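Long-range contacts in nitroreductase family protein (PDB 3G14), which probably acts as an oxidoreductase of the nitroreductase family, whose members typically use a bound flavin (FMN) to reduce their substrates: residues Y46-E52 and P79-V85; F128-I133 and L143-L148; L137-L143 and I175-G179. All blocks are in the same frame, centred on the assembly; numbering follows the deposited sequence. Where two conformers were deposited one is given.

Overall arrangement
Contact 1 is the core of the chain, its centre about 4 Å from the chain's centre: the two middle strands of the sheet, joined by backbone bonds with apolar side chains on both faces. Contacts 2 and 3 lie farther out, at about 11 and 13 Å. Contact 2 packs the start of helix 130-137 on the neighbouring strand 144-151, with a greasy centre, a salt-bridged rim and the second subunit close by. Contact 3 is partly exposed and joins two loops through one backbone bond, a water and a tryptophan face. Leu143 belongs to both outer contacts, and each touches contact 1, through Ala84 and through Asp176 respectively.

Contact 1: Y46-E52 and P79-V85; sequences YKFIVVE and PMTIVAV
The two middle strands of the nitroreductase sheet run antiparallel here, with Lys47, Ile49 and Val51 facing Val85, Val83 and Thr81 as hydrogen-bonded pairs. Each pair is closed by two backbone bonds, six in all. The shortest runs from Val51 N to Thr81 O, at 2.7 Å. Its companion, from Thr81 N to Val51 O, measures 3.0 Å. The strand axes lie at 158° to each other, a modest twist from exact opposition. Between those pairs come Phe48 with Ala84 and Val50 with Ile82, non-hydrogen-bonded, whose side chains share one face of the sheet. Phe48 has its CG anti to the carbonyl carbon (chi1 -60°), which carries the ring out beside its own backbone N, where its CD1-CE1 side leans toward the partner strand; CE1 comes within 3.7 Å of Ala84 CB and CD1 within 4.0 Å of Ile82 CG2. Farther along, Val50 CG1 touches the selenium of Met80, a selenomethionine, at 3.7 Å. CG of Met80 is wedged between its backbone N and carbonyl carbon (chi1 66°), and a bend at the last torsion then swings the methyl CE to 3.2 Å from Glu52 OE2; the two side chains run side by side in the same direction. On the other face, Val51, Val83, Ile49 and Val85 touch on the diagonal: Val51 CG2 meets Val83 CG2 at 3.9 Å, and Ile49 CD1 reaches Val85 CG2 at 4.1 Å. Strand 173-175 lies parallel to 46-51 on its outer side, with Phe48 and Val50 both bonded to the backbone of Tyr174, while strand 144-151 flanks 80-86. Helix 99-117 packs on the Ile82 and Ala84 face through Ile111 and Met108; across the sheet, Val85 meets Ile139 and Trp178.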
# COMPACT_ATOMS: atom_id res chain seq x y z
N TYR B 46 -1.59 -7.16 11.07
CA TYR B 46 -3.00 -6.95 10.69
C TYR B 46 -3.68 -8.30 10.43
O TYR B 46 -3.03 -9.32 10.25
CB TYR B 46 -3.11 -6.06 9.44
CG TYR B 46 -2.15 -6.47 8.35
CD1 TYR B 46 -2.43 -7.56 7.52
CD2 TYR B 46 -0.92 -5.83 8.19
CE1 TYR B 46 -1.52 -7.96 6.56
CE2 TYR B 46 -0.00 -6.26 7.25
CZ TYR B 46 -0.31 -7.33 6.44
OH TYR B 46 0.59 -7.74 5.47
N LYS B 47 -5.01 -8.26 10.51
CA LYS B 47 -5.90 -9.31 10.06
C LYS B 47 -7.10 -8.66 9.38
O LYS B 47 -7.30 -7.44 9.51
CB LYS B 47 -6.36 -10.17 11.25
CG LYS B 47 -5.22 -10.87 12.03
CD LYS B 47 -5.74 -11.73 13.20
CE LYS B 47 -4.64 -12.65 13.75
NZ LYS B 47 -3.48 -11.96 14.28
N PHE B 48 -7.86 -9.48 8.65
CA PHE B 48 -9.01 -9.05 7.84
C PHE B 48 -10.26 -9.71 8.38
O PHE B 48 -10.27 -10.94 8.65
CB PHE B 48 -8.79 -9.42 6.36
CG PHE B 48 -7.58 -8.78 5.81
CD1 PHE B 48 -7.60 -7.41 5.48
CD2 PHE B 48 -6.38 -9.49 5.67
CE1 PHE B 48 -6.47 -6.75 5.03
CE2 PHE B 48 -5.22 -8.83 5.19
CZ PHE B 48 -5.27 -7.47 4.87
N ILE B 49 -11.32 -8.92 8.53
CA ILE B 49 -12.65 -9.47 8.80
C ILE B 49 -13.47 -9.32 7.52
O ILE B 49 -13.60 -8.20 6.97
CB ILE B 49 -13.37 -8.74 9.94
CG1 ILE B 49 -12.47 -8.64 11.18
CG2 ILE B 49 -14.74 -9.38 10.24
CD1 ILE B 49 -13.08 -7.71 12.30
N VAL B 50 -13.97 -10.45 7.03
CA VAL B 50 -14.95 -10.47 5.94
C VAL B 50 -16.32 -10.26 6.56
O VAL B 50 -16.76 -11.05 7.38
CB VAL B 50 -14.91 -11.79 5.12
CG1 VAL B 50 -16.08 -11.87 4.08
CG2 VAL B 50 -13.56 -11.96 4.43
N VAL B 51 -16.99 -9.18 6.21
CA VAL B 51 -18.33 -8.92 6.78
C VAL B 51 -19.42 -9.23 5.75
O VAL B 51 -19.54 -8.52 4.71
CB VAL B 51 -18.49 -7.47 7.28
CG1 VAL B 51 -19.91 -7.26 7.82
CG2 VAL B 51 -17.38 -7.11 8.29
N GLU B 52 -20.22 -10.27 6.05
CA GLU B 52 -21.32 -10.71 5.17
C GLU B 52 -22.71 -10.43 5.74
O GLU B 52 -23.67 -10.36 4.98
CB GLU B 52 -21.24 -12.21 4.83
CG GLU B 52 -20.01 -12.58 4.01
CD GLU B 52 -20.03 -14.01 3.43
OE1 GLU B 52 -21.05 -14.72 3.51
OE2 GLU B 52 -18.98 -14.40 2.87
N PRO B 79 -22.24 -7.42 -1.78
CA PRO B 79 -22.38 -8.70 -1.01
C PRO B 79 -21.55 -8.80 0.28
O PRO B 79 -21.97 -9.48 1.21
CB PRO B 79 -22.02 -9.80 -2.02
CG PRO B 79 -21.17 -9.09 -3.05
CD PRO B 79 -21.71 -7.66 -3.14
N MSE B 80 -20.38 -8.16 0.32
CA MSE B 80 -19.56 -8.14 1.51
C MSE B 80 -18.67 -6.91 1.59
O MSE B 80 -18.53 -6.13 0.64
CB MSE B 80 -18.71 -9.42 1.59
CG MSE B 80 -17.71 -9.51 0.52
SE MSE B 80 -16.58 -11.13 0.54
CE MSE B 80 -17.88 -12.42 0.63
N THR B 81 -18.11 -6.73 2.78
CA THR B 81 -17.12 -5.70 3.06
C THR B 81 -15.92 -6.34 3.74
O THR B 81 -16.07 -7.26 4.55
CB THR B 81 -17.75 -4.57 3.94
OG1 THR B 81 -18.64 -3.79 3.13
CG2 THR B 81 -16.69 -3.69 4.59
N ILE B 82 -14.72 -5.92 3.35
CA ILE B 82 -13.48 -6.39 3.99
C ILE B 82 -12.97 -5.29 4.90
O ILE B 82 -12.79 -4.16 4.45
CB ILE B 82 -12.40 -6.79 2.96
CG1 ILE B 82 -12.93 -7.94 2.09
CG2 ILE B 82 -11.12 -7.23 3.67
CD1 ILE B 82 -12.15 -8.28 0.82
N VAL B 83 -12.71 -5.62 6.17
CA VAL B 83 -12.21 -4.63 7.15
C VAL B 83 -10.78 -5.00 7.60
O VAL B 83 -10.54 -6.16 8.01
CB VAL B 83 -13.12 -4.63 8.41
CG1 VAL B 83 -12.65 -3.60 9.43
CG2 VAL B 83 -14.59 -4.35 8.04
N ALA B 84 -9.86 -4.04 7.51
CA ALA B 84 -8.47 -4.27 7.86
C ALA B 84 -8.21 -3.74 9.26
O ALA B 84 -8.36 -2.55 9.50
CB ALA B 84 -7.53 -3.65 6.82
N VAL B 85 -7.79 -4.63 10.18
CA VAL B 85 -7.61 -4.33 11.60
C VAL B 85 -6.14 -4.59 11.97
O VAL B 85 -5.58 -5.64 11.67
CB VAL B 85 -8.55 -5.21 12.46
CG1 VAL B 85 -8.40 -4.91 14.01
CG2 VAL B 85 -10.03 -5.06 11.99

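Contact 2: F128-I133 and L143-L148; sequences FNENKI and LRVVAL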
# COMPACT_ATOMS: atom_id res chain seq x y z
N PHE B 128 -14.45 6.98 9.56
CA PHE B 128 -15.55 6.33 10.26
C PHE B 128 -15.37 6.54 11.75
O PHE B 128 -14.26 6.85 12.23
CB PHE B 128 -15.66 4.83 9.94
CG PHE B 128 -14.32 4.13 9.75
CD1 PHE B 128 -13.45 3.92 10.82
CD2 PHE B 128 -13.95 3.67 8.49
CE1 PHE B 128 -12.21 3.28 10.63
CE2 PHE B 128 -12.73 3.04 8.28
CZ PHE B 128 -11.87 2.84 9.36
N ASN B 129 -16.47 6.40 12.46
CA ASN B 129 -16.47 6.26 13.92
C ASN B 129 -15.91 4.86 14.24
O ASN B 129 -16.59 3.83 14.15
CB ASN B 129 -17.86 6.43 14.47
CG ASN B 129 -17.92 6.34 15.99
OD1 ASN B 129 -17.14 5.64 16.64
ND2 ASN B 129 -18.85 7.08 16.57
N GLU B 130 -14.63 4.85 14.55
CA GLU B 130 -13.93 3.61 14.76
C GLU B 130 -14.52 2.80 15.93
O GLU B 130 -14.56 1.58 15.88
CB GLU B 130 -12.46 3.93 15.02
CG GLU B 130 -11.59 2.73 15.17
CD GLU B 130 -10.11 3.08 15.27
OE1 GLU B 130 -9.77 4.28 15.38
OE2 GLU B 130 -9.30 2.16 15.28
N ASN B 131 -14.94 3.49 17.00
CA ASN B 131 -15.48 2.78 18.15
C ASN B 131 -16.72 1.99 17.79
O ASN B 131 -16.94 0.87 18.28
CB ASN B 131 -15.83 3.76 19.27
CG ASN B 131 -14.60 4.32 19.95
OD1 ASN B 131 -13.51 3.73 19.93
ND2 ASN B 131 -14.78 5.44 20.61
N LYS B 132 -17.54 2.59 16.92
CA LYS B 132 -18.76 1.94 16.48
C LYS B 132 -18.44 0.72 15.66
O LYS B 132 -19.15 -0.30 15.79
CB LYS B 132 -19.70 2.91 15.75
CG LYS B 132 -20.48 3.81 16.72
CD LYS B 132 -21.59 3.02 17.44
CE LYS B 132 -21.88 3.50 18.87
NZ LYS B 132 -22.95 2.66 19.54
N ILE B 133 -17.41 0.77 14.83
CA ILE B 133 -17.05 -0.43 14.05
C ILE B 133 -16.47 -1.52 14.98
O ILE B 133 -16.79 -2.71 14.85
CB ILE B 133 -16.11 -0.13 12.87
CG1 ILE B 133 -16.88 0.72 11.82
CG2 ILE B 133 -15.57 -1.48 12.26
CD1 ILE B 133 -16.08 1.17 10.62
N LEU B 143 -6.82 -2.48 19.47
CA LEU B 143 -6.49 -2.57 18.06
C LEU B 143 -7.05 -1.37 17.31
O LEU B 143 -7.83 -0.61 17.86
CB LEU B 143 -7.05 -3.87 17.50
CG LEU B 143 -6.53 -5.13 18.22
CD1 LEU B 143 -7.25 -6.38 17.72
CD2 LEU B 143 -5.03 -5.29 18.05
N ARG B 144 -6.65 -1.22 16.04
CA ARG B 144 -7.05 -0.08 15.21
C ARG B 144 -7.73 -0.60 13.96
O ARG B 144 -7.25 -1.55 13.35
CB ARG B 144 -5.84 0.80 14.85
CG ARG B 144 -5.10 1.39 16.07
CD ARG B 144 -5.98 2.28 16.95
NE ARG B 144 -6.69 3.31 16.18
CZ ARG B 144 -6.16 4.46 15.75
NH1 ARG B 144 -4.91 4.79 16.01
NH2 ARG B 144 -6.92 5.31 15.06
N VAL B 145 -8.86 0.02 13.60
CA VAL B 145 -9.50 -0.22 12.30
C VAL B 145 -8.85 0.73 11.29
O VAL B 145 -9.05 1.94 11.34
CB VAL B 145 -11.06 -0.08 12.35
CG1 VAL B 145 -11.69 -0.41 10.97
CG2 VAL B 145 -11.64 -0.97 13.50
N VAL B 146 -8.07 0.18 10.38
CA VAL B 146 -7.31 1.01 9.44
C VAL B 146 -8.16 1.53 8.26
O VAL B 146 -8.16 2.72 7.95
CB VAL B 146 -6.02 0.27 8.96
CG1 VAL B 146 -5.22 1.10 7.91
CG2 VAL B 146 -5.11 -0.15 10.15
N ALA B 147 -8.83 0.60 7.58
CA ALA B 147 -9.62 0.89 6.41
C ALA B 147 -10.55 -0.28 6.19
O ALA B 147 -10.43 -1.31 6.84
CB ALA B 147 -8.73 1.14 5.15
N LEU B 148 -11.53 -0.05 5.33
CA LEU B 148 -12.46 -1.07 4.90
C LEU B 148 -12.85 -0.80 3.45
O LEU B 148 -12.69 0.30 2.94
CB LEU B 148 -13.67 -1.11 5.86
CG LEU B 148 -14.57 0.12 6.00
CD1 LEU B 148 -15.74 0.10 4.99
CD2 LEU B 148 -15.09 0.23 7.43
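Phe128, Val145, Ile133 and Leu148 meet in an apolar cluster between the start of a helix and a strand. The Phe128 ring turns its rim to the strand: CZ lies 3.6 Å from Val145 CG1, while CE1 has Val145 O at its edge, in the ring plane, 3.5 Å away. Ile133 comes from the next turn of its own segment and sets CD1 above one face of that ring, toward the rim. The same methyl presses on Leu148 at 3.5 Å (CD1 to CD2), tighter than usual for two carbons, and Leu148 CD2 also reaches the ring at CE2. The fold element is helix 130-137 laid on strand 144-151, an edge strand of the sheet within this chain. Asn129 is the N-cap of that helix, its OD1 accepting from Lys132 N at 3.1 Å. One residue on, Glu130 holds CG anti to the backbone N (chi1 -176°) and runs out extended past Val145, with CG 4.0 Å from Val145 CB. Its carboxylate then grips two residues. Arg144 forms a side-on salt bridge, NE to OE2 and NH2 to OE1, both at 3.0 Å and both on syn lone pairs, the two flat groups being 33° apart. OE2 takes a second bond from Val145 N at 2.8 Å, met on the anti side and 35° out of the carboxylate plane, so one oxygen ties down both a side chain and the strand backbone. Beyond this rim lies the second subunit, whose Lys97 bonds to Val146 O and whose Ser95 bonds to Phe128 O.

Contact 3: L137-L143 and I175-G179; sequences LKIPDNL and IDKWG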
# COMPACT_ATOMS: atom_id res chain seq x y z
N LEU B 137 -18.15 -5.31 15.27
CA LEU B 137 -17.35 -6.48 14.86
C LEU B 137 -16.63 -7.18 16.03
O LEU B 137 -15.89 -8.13 15.82
CB LEU B 137 -16.39 -6.07 13.76
CG LEU B 137 -17.01 -5.32 12.56
CD1 LEU B 137 -16.02 -5.08 11.40
CD2 LEU B 137 -18.24 -6.06 12.06
N LYS B 138 -16.85 -6.66 17.24
CA LYS B 138 -16.33 -7.25 18.48
C LYS B 138 -14.79 -7.25 18.49
O LYS B 138 -14.14 -8.23 18.86
CB LYS B 138 -16.98 -8.63 18.72
CG LYS B 138 -18.49 -8.48 19.04
CD LYS B 138 -19.33 -9.73 18.76
CE LYS B 138 -20.83 -9.40 18.86
NZ LYS B 138 -21.65 -10.64 19.00
N ILE B 139 -14.23 -6.10 18.10
CA ILE B 139 -12.77 -5.93 17.97
C ILE B 139 -12.26 -5.37 19.29
O ILE B 139 -12.75 -4.35 19.74
CB ILE B 139 -12.43 -4.94 16.82
CG1 ILE B 139 -12.94 -5.47 15.46
CG2 ILE B 139 -10.89 -4.62 16.82
CD1 ILE B 139 -12.82 -4.50 14.32
N PRO B 140 -11.26 -6.04 19.93
CA PRO B 140 -10.63 -5.43 21.13
C PRO B 140 -10.21 -3.96 20.92
O PRO B 140 -9.69 -3.58 19.87
CB PRO B 140 -9.40 -6.32 21.37
CG PRO B 140 -9.80 -7.66 20.79
CD PRO B 140 -10.69 -7.35 19.59
N ASP B 141 -10.44 -3.15 21.95
CA ASP B 141 -10.25 -1.71 21.86
C ASP B 141 -8.78 -1.27 21.77
O ASP B 141 -8.52 -0.13 21.44
CB ASP B 141 -10.93 -0.99 23.03
CG ASP B 141 -11.48 0.39 22.66
OD1 ASP B 141 -11.52 0.80 21.46
OD2 ASP B 141 -11.90 1.07 23.62
N ASN B 142 -7.85 -2.18 22.03
CA ASN B 142 -6.41 -1.88 21.83
C ASN B 142 -5.95 -2.03 20.36
O ASN B 142 -4.82 -1.75 20.05
CB ASN B 142 -5.53 -2.75 22.75
CG ASN B 142 -5.67 -4.26 22.47
OD1 ASN B 142 -6.77 -4.76 22.35
ND2 ASN B 142 -4.57 -4.93 22.28
N LEU B 143 -6.82 -2.48 19.47
CA LEU B 143 -6.49 -2.57 18.06
C LEU B 143 -7.05 -1.37 17.31
O LEU B 143 -7.83 -0.61 17.86
CB LEU B 143 -7.05 -3.87 17.50
CG LEU B 143 -6.53 -5.13 18.22
CD1 LEU B 143 -7.25 -6.38 17.72
CD2 LEU B 143 -5.03 -5.29 18.05
N ILE B 175 -14.70 -14.08 9.86
CA ILE B 175 -16.03 -13.85 9.28
C ILE B 175 -16.92 -13.21 10.33
O ILE B 175 -17.14 -13.81 11.40
CB ILE B 175 -16.68 -15.16 8.70
CG1 ILE B 175 -18.08 -14.92 8.12
CG2 ILE B 175 -16.74 -16.29 9.76
CD1 ILE B 175 -18.17 -13.98 6.95
N ASP B 176 -17.37 -12.00 10.02
CA ASP B 176 -18.36 -11.19 10.78
C ASP B 176 -17.89 -10.66 12.14
O ASP B 176 -18.33 -9.59 12.58
CB ASP B 176 -19.71 -11.93 10.94
CG ASP B 176 -20.50 -12.04 9.64
OD1 ASP B 176 -20.30 -11.20 8.73
OD2 ASP B 176 -21.33 -12.95 9.54
N LYS B 177 -17.05 -11.44 12.82
CA LYS B 177 -16.66 -11.20 14.18
C LYS B 177 -15.16 -11.48 14.35
O LYS B 177 -14.63 -12.46 13.85
CB LYS B 177 -17.47 -12.09 15.13
CG LYS B 177 -17.08 -11.95 16.56
CD LYS B 177 -17.92 -12.87 17.43
CE LYS B 177 -17.44 -12.89 18.87
NZ LYS B 177 -18.27 -13.79 19.70
N TRP B 178 -14.49 -10.60 15.07
CA TRP B 178 -13.08 -10.79 15.37
C TRP B 178 -12.86 -12.11 16.12
O TRP B 178 -13.53 -12.39 17.12
CB TRP B 178 -12.58 -9.60 16.22
CG TRP B 178 -11.15 -9.69 16.60
CD1 TRP B 178 -10.64 -10.12 17.79
CD2 TRP B 178 -10.04 -9.31 15.79
NE1 TRP B 178 -9.26 -10.06 17.75
CE2 TRP B 178 -8.87 -9.56 16.54
CE3 TRP B 178 -9.93 -8.82 14.50
CZ2 TRP B 178 -7.59 -9.29 16.04
CZ3 TRP B 178 -8.65 -8.58 13.98
CH2 TRP B 178 -7.50 -8.80 14.77
N GLY B 179 -11.94 -12.93 15.61
CA GLY B 179 -11.62 -14.23 16.25
C GLY B 179 -12.36 -15.44 15.69
O GLY B 179 -11.98 -16.57 15.98
O HOH W 1 -14.47 -10.87 19.27
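Leu137 O accepts the backbone N of Trp178 at 2.9 Å, a nearly straight bond that ties the end of helix 130-137 to the loop following strand 173-175. Lys138 leaves the helix with a positive phi of 63°, and a water then doubles the link, donating to Lys138 O at 2.7 Å and to Trp178 O at 2.8 Å. The side chain that carries the contact is Trp178. Its CG stands anti to the backbone N (chi1 179°), sending the indole along the opposing loop, where Pro140 and Leu143 both lie on the same face of it. Pro140 CD sits over the five-membered ring in a CH-pi contact, 3.7 Å from its centroid and 28° off the normal. Leu143 CD1 approaches the six-membered ring near its rim, at 3.4 Å from CZ2. Both side chains run crosswise to that of Trp178. A type I turn from Pro140 to Leu143 brings the two residues back to the same ring. Closer to the backbone, Ile139 CG1 lies 4.2 Å from Trp178 CB, and Leu137 reaches Asp176 O with CD2 at 3.6 Å. On the outer side two extended lysine chains touch through their carbons, Lys138 CD to Lys177 CE being 3.7 Å; Lys138 has two conformers, so this last detail is doubtful. Beneath the loops lies the sheet: Leu137 packs on Ile49 and Val51 of strand 46-51, Ile139 also rests on Ile49, and Leu143 reaches Val85 of strand 80-86. Asp176 OD1 accepts from Glu52 N at the end of strand 46-51, and Tyr174 stacks edge-to-face with Trp178.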